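Local coordinates for protein macrophomate synthase intermolecular Diels-Alderase (Macrophoma commelinae, PDB 1IZC) that is a TIM-barrel enzyme of the HpcH/HpaI aldolase/citrate lyase family, with a magnesium ion and pyruvic acid bound in its pocket, at residues A[68-71]-A[72-75]; A[104-107]-A[108-111]; A[126-129]-A[130-133]. The protein carries 1 engineered substitution. One frame throughout, in Å; residues are numbered along the deposited sequence.

Interaction 1 of 3, residues A[68-71]-A[72-75]; sequences WIDV and EHGM
In D70 the first torsion (chi1 -177°) sets CG opposite the residue's own N and carries OD1 forward to the backbone amides of E72 and H73, where the chain turns after the strand. D70 OD1 accepts H73 N at 3.2 Å in a fairly straight bond (164°), the donor standing well above the carboxylate plane. The approach of E72 N to D70 OD1, 2.9 Å, is bent and therefore weak, but closes an Asx turn. A further weak bond runs from G74 N to D70 O at 2.8 Å. D70 and H73 point the same way, with D70 OD2 3.5 Å from H73 CB and the carboxylate and ring planes 82° apart. The polar ends are buried but satisfied elsewhere: D70 OD2 pairs with R101, which lines the pyruvic acid pocket, and with W152 of the second subunit; E72 OE2 bonds to H125, and the H73 ring to S148 and D115 of the second subunit. D70 is thus a second-shell partner of a ligand-pocket arginine. The turn leaves strand 66-70, flanked in the barrel by strands 43-48 and 97-101, and V71 packs on V100 and on L81 of helix 78-91.

Interaction 2 of 3, residues A[104-107]-A[108-111]; sequences KHDE and VSLS. Engineered in segment 108-111: V108 (natural residue Ile).
D106 meets S109 mainly through OD2. D106 CB lies 3.7 Å from S109 OG, and CG comes nearer to the same oxygen, at 3.3 Å. At the tip, D106 OD2 takes the hydrogen bond from S109 N at 2.6 Å, with an N-H...O angle of 153° and the donor nearly in line with the C-O bond. S109 OG also approaches D106 OD2, at 2.9 Å, a weak bond whose proton has another acceptor within reach. D106 OD1 stays farther off, 4.1 Å from S109 OG. CB of V108, an engineered residue, touches D106 OD2 at 3.6 Å. The chi1 of -164° turns the carboxylate alongside the residue's own carbonyl carbon, which brings OD2 to the amide of S109. Behind this cap the helical backbone bonds begin: L110 N reaches D106 O at 3.3 Å, and S111 N reaches E107 O at 2.9 Å. S109 rests on P103, while D106 packs on V108 of the second subunit. Chemically, D106 is an N-cap: a carboxylate oxygen supplies an acceptor for an amide at the helix start, which has no preceding turn to pair with, and the positive end of the helix dipole should favour its ionised form.

Interaction 3 of 3, residues A[126-129]-A[130-133]; sequences VETV and EEVR
E131 OE1 is gripped by two amides of the preceding loop. E127 N comes to E131 OE1 at 2.6 Å, nearly along the C-O axis and almost straight (167°), whereas T128 N, 3.2 Å from the same OE1, approaches from above the carboxylate plane. In return, E131 N donates to T128 OG1 at 3.1 Å with an angle of 151°, and more weakly to T128 O. The hydroxyl gets there because chi1 of T128, 71°, places OG1 between the residue's N and carbonyl carbon; it then sits just 3.0 Å from E131 CG, where the two side chains cross at about a right angle. One shell out, V126 CG1 meets V132 CG2 at 3.6 Å, and both valines lean on P182 of strand 179-184. The helix takes up its regular bonding with R133 N to V129 O, 3.0 Å. Farther out, E131 OE2 forms a salt bridge with K104, E127 OE2 bonds to S186, and R133 NE pairs with E201. The reciprocal bonds between T128, the N-cap, and E131, three residues on, define a capping box, here opening helix 129-139 at the end of the loop that follows strand 120-123 of the TIM barrel.

The three contacts follow one another along the chain, at the strand-to-helix connections after barrel strands 66-70, 97-101 and 120-123, neighbours in the parallel sheet. Centres of interactions 1 and 2 are about 12 Å apart, those of 2 and 3 about 15 Å, and those of 1 and 3 about 21 Å. Interaction 2 bridges the others: it touches interaction 1 by packing, V71 CG1 to S109 OG at 3.8 Å, and interaction 3 by a salt bridge, K104 NZ to E131 OE2 at 2.6 Å. Interactions 1 and 2 meet the second subunit, whereas no other chain touches interaction 3. Three successive strand-to-helix connections are thereby tied together, interaction 1 being the one beside the ligand pocket.

Interaction 1 of 3, residues A[68-71]-A[72-75]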
loop_
_atom_site.group_PDB
_atom_site.type_symbol
_atom_site.label_atom_id
_atom_site.label_comp_id
_atom_site.label_asym_id
_atom_site.label_seq_id
_atom_site.Cartn_x
_atom_site.Cartn_y
_atom_site.Cartn_z
ATOM N N TRP A 68 14.255 -17.456 -5.166
ATOM C CA TRP A 68 13.152 -18.401 -5.058
ATOM C C TRP A 68 12.081 -17.722 -4.209
ATOM O O TRP A 68 12.236 -17.591 -2.998
ATOM C CB TRP A 68 13.687 -19.657 -4.364
ATOM C CG TRP A 68 12.824 -20.858 -4.369
ATOM C CD1 TRP A 68 12.804 -21.852 -5.310
ATOM C CD2 TRP A 68 11.915 -21.258 -3.341
ATOM N NE1 TRP A 68 11.939 -22.851 -4.922
ATOM C CE2 TRP A 68 11.378 -22.508 -3.718
ATOM C CE3 TRP A 68 11.505 -20.683 -2.132
ATOM C CZ2 TRP A 68 10.445 -23.195 -2.927
ATOM C CZ3 TRP A 68 10.576 -21.370 -1.341
ATOM C CH2 TRP A 68 10.059 -22.609 -1.746
ATOM N N ILE A 69 10.996 -17.291 -4.846
ATOM C CA ILE A 69 9.929 -16.599 -4.127
ATOM C C ILE A 69 8.821 -17.573 -3.757
ATOM O O ILE A 69 8.284 -18.266 -4.617
ATOM C CB ILE A 69 9.356 -15.456 -4.985
ATOM C CG1 ILE A 69 10.495 -14.521 -5.408
ATOM C CG2 ILE A 69 8.267 -14.700 -4.209
ATOM C CD1 ILE A 69 10.058 -13.377 -6.321
ATOM N N ASP A 70 8.481 -17.622 -2.472
ATOM C CA ASP A 70 7.449 -18.534 -2.001
ATOM C C ASP A 70 6.094 -17.849 -1.877
ATOM O O ASP A 70 5.868 -17.046 -0.969
ATOM C CB ASP A 70 7.864 -19.133 -0.654
ATOM C CG ASP A 70 6.864 -20.145 -0.132
ATOM O OD1 ASP A 70 5.981 -20.567 -0.901
ATOM O OD2 ASP A 70 6.980 -20.530 1.048
ATOM N N VAL A 71 5.192 -18.167 -2.798
ATOM C CA VAL A 71 3.868 -17.587 -2.768
ATOM C C VAL A 71 2.913 -18.556 -2.087
ATOM O O VAL A 71 1.808 -18.176 -1.717
ATOM C CB VAL A 71 3.374 -17.247 -4.199
ATOM C CG1 VAL A 71 2.004 -16.621 -4.151
ATOM C CG2 VAL A 71 4.341 -16.294 -4.850
ATOM N N GLU A 72 3.319 -19.813 -1.915
ATOM C CA GLU A 72 2.410 -20.727 -1.230
ATOM C C GLU A 72 2.250 -20.250 0.204
ATOM O O GLU A 72 1.134 -20.202 0.728
ATOM C CB GLU A 72 2.913 -22.174 -1.205
ATOM C CG GLU A 72 1.936 -23.078 -0.418
ATOM C CD GLU A 72 2.410 -24.519 -0.237
ATOM O OE1 GLU A 72 3.636 -24.769 -0.250
ATOM O OE2 GLU A 72 1.537 -25.395 -0.054
ATOM N N HIS A 73 3.369 -19.883 0.825
ATOM C CA HIS A 73 3.344 -19.438 2.217
ATOM C C HIS A 73 3.851 -18.023 2.469
ATOM O O HIS A 73 3.787 -17.542 3.605
ATOM C CB HIS A 73 4.123 -20.426 3.079
ATOM C CG HIS A 73 3.462 -21.765 3.194
ATOM N ND1 HIS A 73 2.246 -21.938 3.814
ATOM C CD2 HIS A 73 3.852 -22.991 2.778
ATOM C CE1 HIS A 73 1.916 -23.218 3.777
ATOM N NE2 HIS A 73 2.873 -23.878 3.154
ATOM N N GLY A 74 4.381 -17.375 1.436
ATOM C CA GLY A 74 4.852 -16.003 1.573
ATOM C C GLY A 74 3.663 -15.078 1.385
ATOM O O GLY A 74 2.849 -15.262 0.480
ATOM N N MET A 75 3.563 -14.059 2.229
ATOM C CA MET A 75 2.435 -13.140 2.188
ATOM C C MET A 75 2.489 -12.064 1.100
ATOM O O MET A 75 2.238 -10.892 1.362
ATOM C CB MET A 75 2.285 -12.482 3.563
ATOM C CG MET A 75 2.057 -13.457 4.706
ATOM S SD MET A 75 0.494 -14.367 4.518
ATOM C CE MET A 75 1.108 -15.951 4.020
#

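Interaction 2 of 3, residues A[104-107]-A[108-111]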
loop_
_atom_site.group_PDB
_atom_site.type_symbol
_atom_site.label_atom_id
_atom_site.label_comp_id
_atom_site.label_asym_id
_atom_site.label_seq_id
_atom_site.Cartn_x
_atom_site.Cartn_y
_atom_site.Cartn_z
ATOM N N LYS A 104 -0.893 -24.561 -4.683
ATOM C CA LYS A 104 -1.260 -25.615 -5.622
ATOM C C LYS A 104 -2.460 -25.404 -6.559
ATOM O O LYS A 104 -2.459 -25.914 -7.692
ATOM C CB LYS A 104 -1.444 -26.933 -4.869
ATOM C CG LYS A 104 -1.475 -28.126 -5.816
ATOM C CD LYS A 104 -1.692 -29.413 -5.057
ATOM C CE LYS A 104 -1.279 -30.617 -5.885
ATOM N NZ LYS A 104 -1.704 -31.841 -5.135
ATOM N N HIS A 105 -3.479 -24.669 -6.126
ATOM C CA HIS A 105 -4.654 -24.474 -6.979
ATOM C C HIS A 105 -4.986 -23.028 -7.327
ATOM O O HIS A 105 -6.087 -22.742 -7.791
ATOM C CB HIS A 105 -5.891 -25.105 -6.321
ATOM C CG HIS A 105 -5.765 -26.577 -6.090
ATOM N ND1 HIS A 105 -5.515 -27.469 -7.109
ATOM C CD2 HIS A 105 -5.819 -27.309 -4.953
ATOM C CE1 HIS A 105 -5.418 -28.689 -6.610
ATOM N NE2 HIS A 105 -5.597 -28.620 -5.304
ATOM N N ASP A 106 -4.041 -22.121 -7.149
ATOM C CA ASP A 106 -4.339 -20.720 -7.416
ATOM C C ASP A 106 -3.891 -20.253 -8.796
ATOM O O ASP A 106 -2.714 -19.958 -9.004
ATOM C CB ASP A 106 -3.693 -19.847 -6.342
ATOM C CG ASP A 106 -4.265 -18.451 -6.328
ATOM O OD1 ASP A 106 -5.152 -18.164 -5.495
ATOM O OD2 ASP A 106 -3.850 -17.647 -7.175
ATOM N N GLU A 107 -4.836 -20.172 -9.732
ATOM C CA GLU A 107 -4.521 -19.764 -11.094
ATOM C C GLU A 107 -3.995 -18.337 -11.200
ATOM O O GLU A 107 -3.141 -18.055 -12.043
ATOM C CB GLU A 107 -5.755 -19.937 -12.001
ATOM C CG GLU A 107 -6.223 -21.393 -12.088
ATOM C CD GLU A 107 -7.257 -21.643 -13.184
ATOM O OE1 GLU A 107 -7.847 -20.675 -13.700
ATOM O OE2 GLU A 107 -7.486 -22.823 -13.518
ATOM N N VAL A 108 -4.480 -17.446 -10.342
ATOM C CA VAL A 108 -4.050 -16.050 -10.393
ATOM C C VAL A 108 -2.603 -15.910 -9.937
ATOM O O VAL A 108 -1.830 -15.151 -10.526
ATOM C CB VAL A 108 -4.971 -15.149 -9.534
ATOM C CG1 VAL A 108 -4.432 -13.719 -9.510
ATOM C CG2 VAL A 108 -6.387 -15.150 -10.123
ATOM N N SER A 109 -2.214 -16.645 -8.901
ATOM C CA SER A 109 -0.817 -16.560 -8.456
ATOM C C SER A 109 0.081 -17.034 -9.602
ATOM O O SER A 109 1.125 -16.452 -9.881
ATOM C CB SER A 109 -0.572 -17.453 -7.232
ATOM O OG SER A 109 -1.277 -16.992 -6.088
ATOM N N LEU A 110 -0.341 -18.104 -10.270
ATOM C CA LEU A 110 0.438 -18.666 -11.365
ATOM C C LEU A 110 0.558 -17.712 -12.543
ATOM O O LEU A 110 1.655 -17.477 -13.031
ATOM C CB LEU A 110 -0.187 -19.977 -11.844
ATOM C CG LEU A 110 0.510 -20.630 -13.043
ATOM C CD1 LEU A 110 1.950 -21.025 -12.668
ATOM C CD2 LEU A 110 -0.293 -21.863 -13.459
ATOM N N SER A 111 -0.563 -17.155 -13.001
ATOM C CA SER A 111 -0.487 -16.250 -14.145
ATOM C C SER A 111 0.284 -14.989 -13.784
ATOM O O SER A 111 1.005 -14.443 -14.613
ATOM C CB SER A 111 -1.885 -15.898 -14.665
ATOM O OG SER A 111 -2.600 -15.131 -13.727
#

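Interaction 3 of 3, residues A[126-129]-A[130-133]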
loop_
_atom_site.group_PDB
_atom_site.type_symbol
_atom_site.label_atom_id
_atom_site.label_comp_id
_atom_site.label_asym_id
_atom_site.label_seq_id
_atom_site.Cartn_x
_atom_site.Cartn_y
_atom_site.Cartn_z
ATOM N N VAL A 126 2.740 -32.412 -4.983
ATOM C CA VAL A 126 2.403 -33.180 -6.183
ATOM C C VAL A 126 2.304 -34.664 -5.854
ATOM O O VAL A 126 3.191 -35.222 -5.211
ATOM C CB VAL A 126 3.456 -32.966 -7.288
ATOM C CG1 VAL A 126 3.211 -33.937 -8.450
ATOM C CG2 VAL A 126 3.352 -31.550 -7.816
ATOM N N GLU A 127 1.220 -35.294 -6.297
ATOM C CA GLU A 127 1.028 -36.725 -6.044
ATOM C C GLU A 127 0.672 -37.514 -7.303
ATOM O O GLU A 127 0.773 -38.748 -7.310
ATOM C CB GLU A 127 -0.057 -36.929 -4.978
ATOM C CG GLU A 127 0.278 -36.256 -3.653
ATOM C CD GLU A 127 -0.725 -36.544 -2.559
ATOM O OE1 GLU A 127 -1.916 -36.742 -2.872
ATOM O OE2 GLU A 127 -0.317 -36.556 -1.383
ATOM N N THR A 128 0.264 -36.811 -8.359
ATOM C CA THR A 128 -0.114 -37.473 -9.609
ATOM C C THR A 128 0.405 -36.758 -10.849
ATOM O O THR A 128 0.658 -35.549 -10.842
ATOM C CB THR A 128 -1.658 -37.592 -9.770
ATOM O OG1 THR A 128 -2.219 -36.299 -10.034
ATOM C CG2 THR A 128 -2.301 -38.168 -8.519
ATOM N N VAL A 129 0.546 -37.513 -11.931
ATOM C CA VAL A 129 1.007 -36.932 -13.175
ATOM C C VAL A 129 -0.069 -35.967 -13.679
ATOM O O VAL A 129 0.241 -34.956 -14.311
ATOM C CB VAL A 129 1.283 -38.043 -14.223
ATOM C CG1 VAL A 129 1.560 -37.424 -15.567
ATOM C CG2 VAL A 129 2.473 -38.885 -13.783
ATOM N N GLU A 130 -1.334 -36.266 -13.388
ATOM C CA GLU A 130 -2.426 -35.393 -13.824
ATOM C C GLU A 130 -2.319 -33.999 -13.209
ATOM O O GLU A 130 -2.613 -33.000 -13.872
ATOM C CB GLU A 130 -3.797 -35.982 -13.455
ATOM C CG GLU A 130 -4.206 -37.244 -14.229
ATOM C CD GLU A 130 -3.429 -38.495 -13.826
ATOM O OE1 GLU A 130 -2.881 -38.545 -12.708
ATOM O OE2 GLU A 130 -3.382 -39.454 -14.633
ATOM N N GLU A 131 -1.914 -33.921 -11.946
ATOM C CA GLU A 131 -1.790 -32.608 -11.301
ATOM C C GLU A 131 -0.733 -31.773 -12.014
ATOM O O GLU A 131 -0.885 -30.562 -12.173
ATOM C CB GLU A 131 -1.400 -32.753 -9.827
ATOM C CG GLU A 131 -2.466 -33.444 -8.998
ATOM C CD GLU A 131 -2.027 -33.720 -7.580
ATOM O OE1 GLU A 131 -0.840 -34.027 -7.363
ATOM O OE2 GLU A 131 -2.885 -33.640 -6.677
ATOM N N VAL A 132 0.345 -32.427 -12.434
ATOM C CA VAL A 132 1.407 -31.720 -13.127
ATOM C C VAL A 132 0.926 -31.270 -14.506
ATOM O O VAL A 132 1.226 -30.163 -14.944
ATOM C CB VAL A 132 2.663 -32.609 -13.274
ATOM C CG1 VAL A 132 3.747 -31.854 -14.031
ATOM C CG2 VAL A 132 3.168 -33.023 -11.891
ATOM N N ARG A 133 0.170 -32.115 -15.195
ATOM C CA ARG A 133 -0.305 -31.727 -16.515
ATOM C C ARG A 133 -1.291 -30.561 -16.482
ATOM O O ARG A 133 -1.438 -29.848 -17.472
ATOM C CB ARG A 133 -0.867 -32.947 -17.257
ATOM C CG ARG A 133 0.267 -33.929 -17.529
ATOM C CD ARG A 133 0.005 -34.980 -18.588
ATOM N NE ARG A 133 1.296 -35.575 -18.931
ATOM C CZ ARG A 133 1.639 -36.841 -18.711
ATOM N NH1 ARG A 133 0.774 -37.684 -18.158
ATOM N NH2 ARG A 133 2.876 -37.245 -18.992
#